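Local structure of probable polysaccharide deacetylase PDAA (Bacillus subtilis, 1W1A) at residues Leu64-Gly69 and Leu215-Arg220. The protein removes the acetyl group from N-acetylmuramic acid residues of peptidoglycan, a step toward the muramic delta-lactam of the spore cortex that germination requires. Numbering follows the deposited sequence.
With NDG (2-acetamido-2-deoxy-alpha-D-glucopyranose), chain E.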
ATOM      1  N   LEU A  64       6.920  -3.715  -0.381  1.00 29.41           N
ATOM      2  CA  LEU A  64       5.693  -4.149  -1.034  1.00 29.86           C
ATOM      3  C   LEU A  64       4.428  -3.802  -0.249  1.00 30.16           C
ATOM      4  O   LEU A  64       4.320  -4.105   0.949  1.00 30.47           O
ATOM      5  CB  LEU A  64       5.727  -5.654  -1.279  1.00 27.14           C
ATOM      6  CG  LEU A  64       6.940  -6.153  -2.059  1.00 28.59           C
ATOM      7  CD1 LEU A  64       6.722  -7.600  -2.408  1.00 26.18           C
ATOM      8  CD2 LEU A  64       7.145  -5.311  -3.327  1.00 30.23           C
ATOM      9  N   THR A  65       3.482  -3.153  -0.927  1.00 27.76           N
ATOM     10  CA  THR A  65       2.209  -2.802  -0.315  1.00 26.92           C
ATOM     11  C   THR A  65       1.131  -3.231  -1.294  1.00 28.07           C
ATOM     12  O   THR A  65       1.347  -3.248  -2.508  1.00 26.38           O
ATOM     13  CB  THR A  65       2.039  -1.265  -0.076  1.00 28.98           C
ATOM     14  OG1 THR A  65       1.566  -0.637  -1.276  1.00 26.95           O
ATOM     15  CG2 THR A  65       3.363  -0.622   0.344  1.00 28.81           C
ATOM     16  N   PHE A  66      -0.032  -3.569  -0.756  1.00 28.38           N
ATOM     17  CA  PHE A  66      -1.160  -3.980  -1.572  1.00 26.81           C
ATOM     18  C   PHE A  66      -2.417  -3.229  -1.129  1.00 27.70           C
ATOM     19  O   PHE A  66      -2.502  -2.791   0.013  1.00 26.17           O
ATOM     20  CB  PHE A  66      -1.405  -5.480  -1.408  1.00 25.28           C
ATOM     21  CG  PHE A  66      -0.213  -6.334  -1.723  1.00 25.17           C
ATOM     22  CD1 PHE A  66       0.813  -6.501  -0.789  1.00 28.18           C
ATOM     23  CD2 PHE A  66      -0.128  -7.002  -2.946  1.00 24.86           C
ATOM     24  CE1 PHE A  66       1.906  -7.335  -1.073  1.00 28.97           C
ATOM     25  CE2 PHE A  66       0.957  -7.833  -3.240  1.00 24.15           C
ATOM     26  CZ  PHE A  66       1.974  -8.003  -2.306  1.00 22.62           C
ATOM     27  N   ASP A  67      -3.371  -3.060  -2.046  1.00 27.75           N
ATOM     28  CA  ASP A  67      -4.659  -2.438  -1.726  1.00 27.48           C
ATOM     29  C   ASP A  67      -5.640  -3.580  -1.965  1.00 28.16           C
ATOM     30  O   ASP A  67      -5.618  -4.202  -3.026  1.00 29.08           O
ATOM     31  CB  ASP A  67      -5.001  -1.278  -2.669  1.00 29.89           C
ATOM     32  CG  ASP A  67      -4.200  -0.011  -2.372  1.00 34.73           C
ATOM     33  OD1 ASP A  67      -3.475   0.030  -1.354  1.00 35.57           O
ATOM     34  OD2 ASP A  67      -4.301   0.949  -3.167  1.00 35.11           O
ATOM     35  N   ASN A  68      -6.493  -3.869  -0.991  1.00 27.05           N
ATOM     36  CA  ASN A  68      -7.436  -4.966  -1.135  1.00 27.98           C
ATOM     37  C   ASN A  68      -8.866  -4.532  -0.914  1.00 29.44           C
ATOM     38  O   ASN A  68      -9.275  -4.285   0.220  1.00 31.58           O
ATOM     39  CB  ASN A  68      -7.043  -6.077  -0.165  1.00 29.63           C
ATOM     40  CG  ASN A  68      -5.682  -6.661  -0.502  1.00 33.81           C
ATOM     41  OD1 ASN A  68      -5.581  -7.674  -1.215  1.00 34.65           O
ATOM     42  ND2 ASN A  68      -4.627  -5.999  -0.032  1.00 27.31           N
ATOM     43  N   GLY A  69      -9.616  -4.429  -2.005  1.00 29.41           N
ATOM     44  CA  GLY A  69     -11.003  -4.004  -1.916  1.00 29.88           C
ATOM     45  C   GLY A  69     -11.946  -5.186  -1.921  1.00 30.76           C
ATOM     46  O   GLY A  69     -12.996  -5.143  -1.295  1.00 31.67           O
ATOM     47  N   LEU A 215       0.454  -2.832  -5.320  1.00 27.08           N
ATOM     48  CA  LEU A 215      -0.040  -3.890  -6.188  1.00 26.07           C
ATOM     49  C   LEU A 215      -1.431  -4.309  -5.761  1.00 27.03           C
ATOM     50  O   LEU A 215      -1.872  -4.001  -4.654  1.00 26.74           O
ATOM     51  CB  LEU A 215       0.882  -5.112  -6.108  1.00 20.67           C
ATOM     52  CG  LEU A 215       2.386  -4.907  -6.363  1.00 22.97           C
ATOM     53  CD1 LEU A 215       3.138  -6.145  -5.869  1.00 14.35           C
ATOM     54  CD2 LEU A 215       2.644  -4.642  -7.886  1.00 15.03           C
ATOM     55  N   HIS A 216      -2.119  -5.005  -6.653  1.00 25.65           N
ATOM     56  CA  HIS A 216      -3.442  -5.523  -6.355  1.00 29.64           C
ATOM     57  C   HIS A 216      -3.256  -7.013  -6.529  1.00 29.91           C
ATOM     58  O   HIS A 216      -2.314  -7.434  -7.195  1.00 30.62           O
ATOM     59  CB  HIS A 216      -4.486  -4.962  -7.329  1.00 27.04           C
ATOM     60  CG  HIS A 216      -4.602  -3.477  -7.255  1.00 30.67           C
ATOM     61  ND1 HIS A 216      -3.820  -2.633  -8.019  1.00 30.52           N
ATOM     62  CD2 HIS A 216      -5.315  -2.681  -6.422  1.00 29.45           C
ATOM     63  CE1 HIS A 216      -4.046  -1.381  -7.656  1.00 32.95           C
ATOM     64  NE2 HIS A 216      -4.948  -1.383  -6.687  1.00 32.11           N
ATOM     65  N   THR A 217      -4.126  -7.806  -5.914  1.00 29.83           N
ATOM     66  CA  THR A 217      -4.019  -9.259  -5.989  1.00 29.84           C
ATOM     67  C   THR A 217      -5.261  -9.843  -6.661  1.00 29.57           C
ATOM     68  O   THR A 217      -5.681 -10.972  -6.357  1.00 28.08           O
ATOM     69  CB  THR A 217      -3.899  -9.865  -4.559  1.00 30.81           C
ATOM     70  OG1 THR A 217      -5.118  -9.633  -3.844  1.00 33.75           O
ATOM     71  CG2 THR A 217      -2.777  -9.216  -3.781  1.00 26.01           C
ATOM     72  N   VAL A 218      -5.853  -9.073  -7.572  1.00 27.72           N
ATOM     73  CA  VAL A 218      -7.062  -9.521  -8.249  1.00 25.64           C
ATOM     74  C   VAL A 218      -6.897  -9.915  -9.721  1.00 24.97           C
ATOM     75  O   VAL A 218      -7.752 -10.596 -10.267  1.00 23.38           O
ATOM     76  CB  VAL A 218      -8.188  -8.432  -8.174  1.00 28.83           C
ATOM     77  CG1 VAL A 218      -8.509  -8.107  -6.743  1.00 27.69           C
ATOM     78  CG2 VAL A 218      -7.764  -7.156  -8.914  1.00 27.17           C
ATOM     79  N   SER A 219      -5.807  -9.509 -10.366  1.00 24.90           N
ATOM     80  CA  SER A 219      -5.652  -9.820 -11.792  1.00 25.06           C
ATOM     81  C   SER A 219      -4.957 -11.149 -12.055  1.00 25.42           C
ATOM     82  O   SER A 219      -4.107 -11.587 -11.277  1.00 29.69           O
ATOM     83  CB  SER A 219      -4.903  -8.679 -12.499  1.00 26.57           C
ATOM     84  OG  SER A 219      -5.357  -8.487 -13.828  1.00 25.11           O
ATOM     85  N   ARG A 220      -5.323 -11.783 -13.162  1.00 27.19           N
ATOM     86  CA  ARG A 220      -4.768 -13.075 -13.562  1.00 30.44           C
ATOM     87  C   ARG A 220      -3.235 -13.125 -13.495  1.00 31.72           C
ATOM     88  O   ARG A 220      -2.562 -12.288 -14.088  1.00 32.85           O
ATOM     89  CB  ARG A 220      -5.234 -13.409 -14.985  1.00 31.87           C
ATOM     90  CG  ARG A 220      -4.556 -14.614 -15.618  1.00 37.22           C
ATOM     91  CD  ARG A 220      -5.225 -15.020 -16.938  1.00 40.59           C
ATOM     92  NE  ARG A 220      -4.445 -14.694 -18.139  1.00 42.02           N
ATOM     93  CZ  ARG A 220      -4.257 -13.462 -18.590  1.00 44.53           C
ATOM     94  NH1 ARG A 220      -4.788 -12.434 -17.938  1.00 48.41           N
ATOM     95  NH2 ARG A 220      -3.546 -13.255 -19.689  1.00 44.65           N
TER
HETATM   96  C1  NDG E1261      -8.613   2.625  -5.329  1.00 46.51           C
HETATM   97  C2  NDG E1261      -7.647   1.439  -5.323  1.00 46.18           C
HETATM   98  C3  NDG E1261      -6.246   2.006  -5.147  1.00 46.50           C
HETATM   99  C4  NDG E1261      -5.931   2.960  -6.326  1.00 48.57           C
HETATM  100  C5  NDG E1261      -7.041   4.023  -6.522  1.00 50.17           C
HETATM  101  C6  NDG E1261      -6.894   4.722  -7.865  1.00 51.52           C
HETATM  102  C7  NDG E1261      -8.456  -0.702  -4.573  1.00 47.19           C
HETATM  103  C8  NDG E1261      -9.190  -1.455  -3.476  1.00 47.52           C
HETATM  104  O5  NDG E1261      -8.367   3.426  -6.501  1.00 46.74           O
HETATM  105  O3  NDG E1261      -5.300   0.950  -5.082  1.00 41.34           O
HETATM  106  O4  NDG E1261      -4.698   3.631  -6.089  1.00 49.08           O
HETATM  107  O6  NDG E1261      -6.681   3.779  -8.912  1.00 56.38           O
HETATM  108  O7  NDG E1261      -8.338  -1.212  -5.688  1.00 46.69           O
HETATM  109  N2  NDG E1261      -7.970   0.499  -4.266  1.00 45.91           N
HETATM  110  O1  NDG E1261      -8.379   3.416  -4.208  1.00 40.72           O
HETATM  111  O   HOH W   1      -6.147  -6.091  -4.737  1.00 25.39           O
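Phe66 and Leu215 form a parallel bridge, their CA atoms 4.8 Å apart, where the strand containing Leu64-Asn68 runs beside the end of strand 211-215. Two backbone hydrogen bonds flank the pair: Leu215 N donates to Thr65 O (3.0 Å), and Asp67 N donates to Leu215 O (3.2 Å). Beyond Leu215 the backbones part, and a water bridges the gap, donating to Asp67 O and accepting from Thr217 N.

Phe66 and Leu215 project from the same face of the sheet. With CG beside the backbone N (chi1 -56°), the Phe66 ring brings CE2 within 3.8 Å of Leu215 CD1, while its CD2 meets Thr217 CG2 at 3.6 Å. Val78 and Leu82 of helix 75-84 also pack on this ring, and Phe91 stacks with it. Were Phe66 an alanine, Leu215 CD1 and Thr217 CG2 would probably lose their aromatic neighbour, with a gap opened beneath helix 75-84.

Asp67 and His216 belong instead to the sugar site. The His216 ring presents its edge to the bound sugar, NE2 lying 2.9 Å from NDG O3 in a hydrogen bond whose detail is uncertain because O3 is modelled too close to Asp67, while ND1 is held by Asp187. Asp67 OD1 is salt-bridged to Arg157, and OD2 lies 4.3 Å from His216 NE2. Asp67 probably serves as the proton acceptor and His216 as the proton donor, as in related deacetylases; carrying them at the C-terminal ends of neighbouring parallel strands is characteristic of the NodB-homology deacetylase barrel.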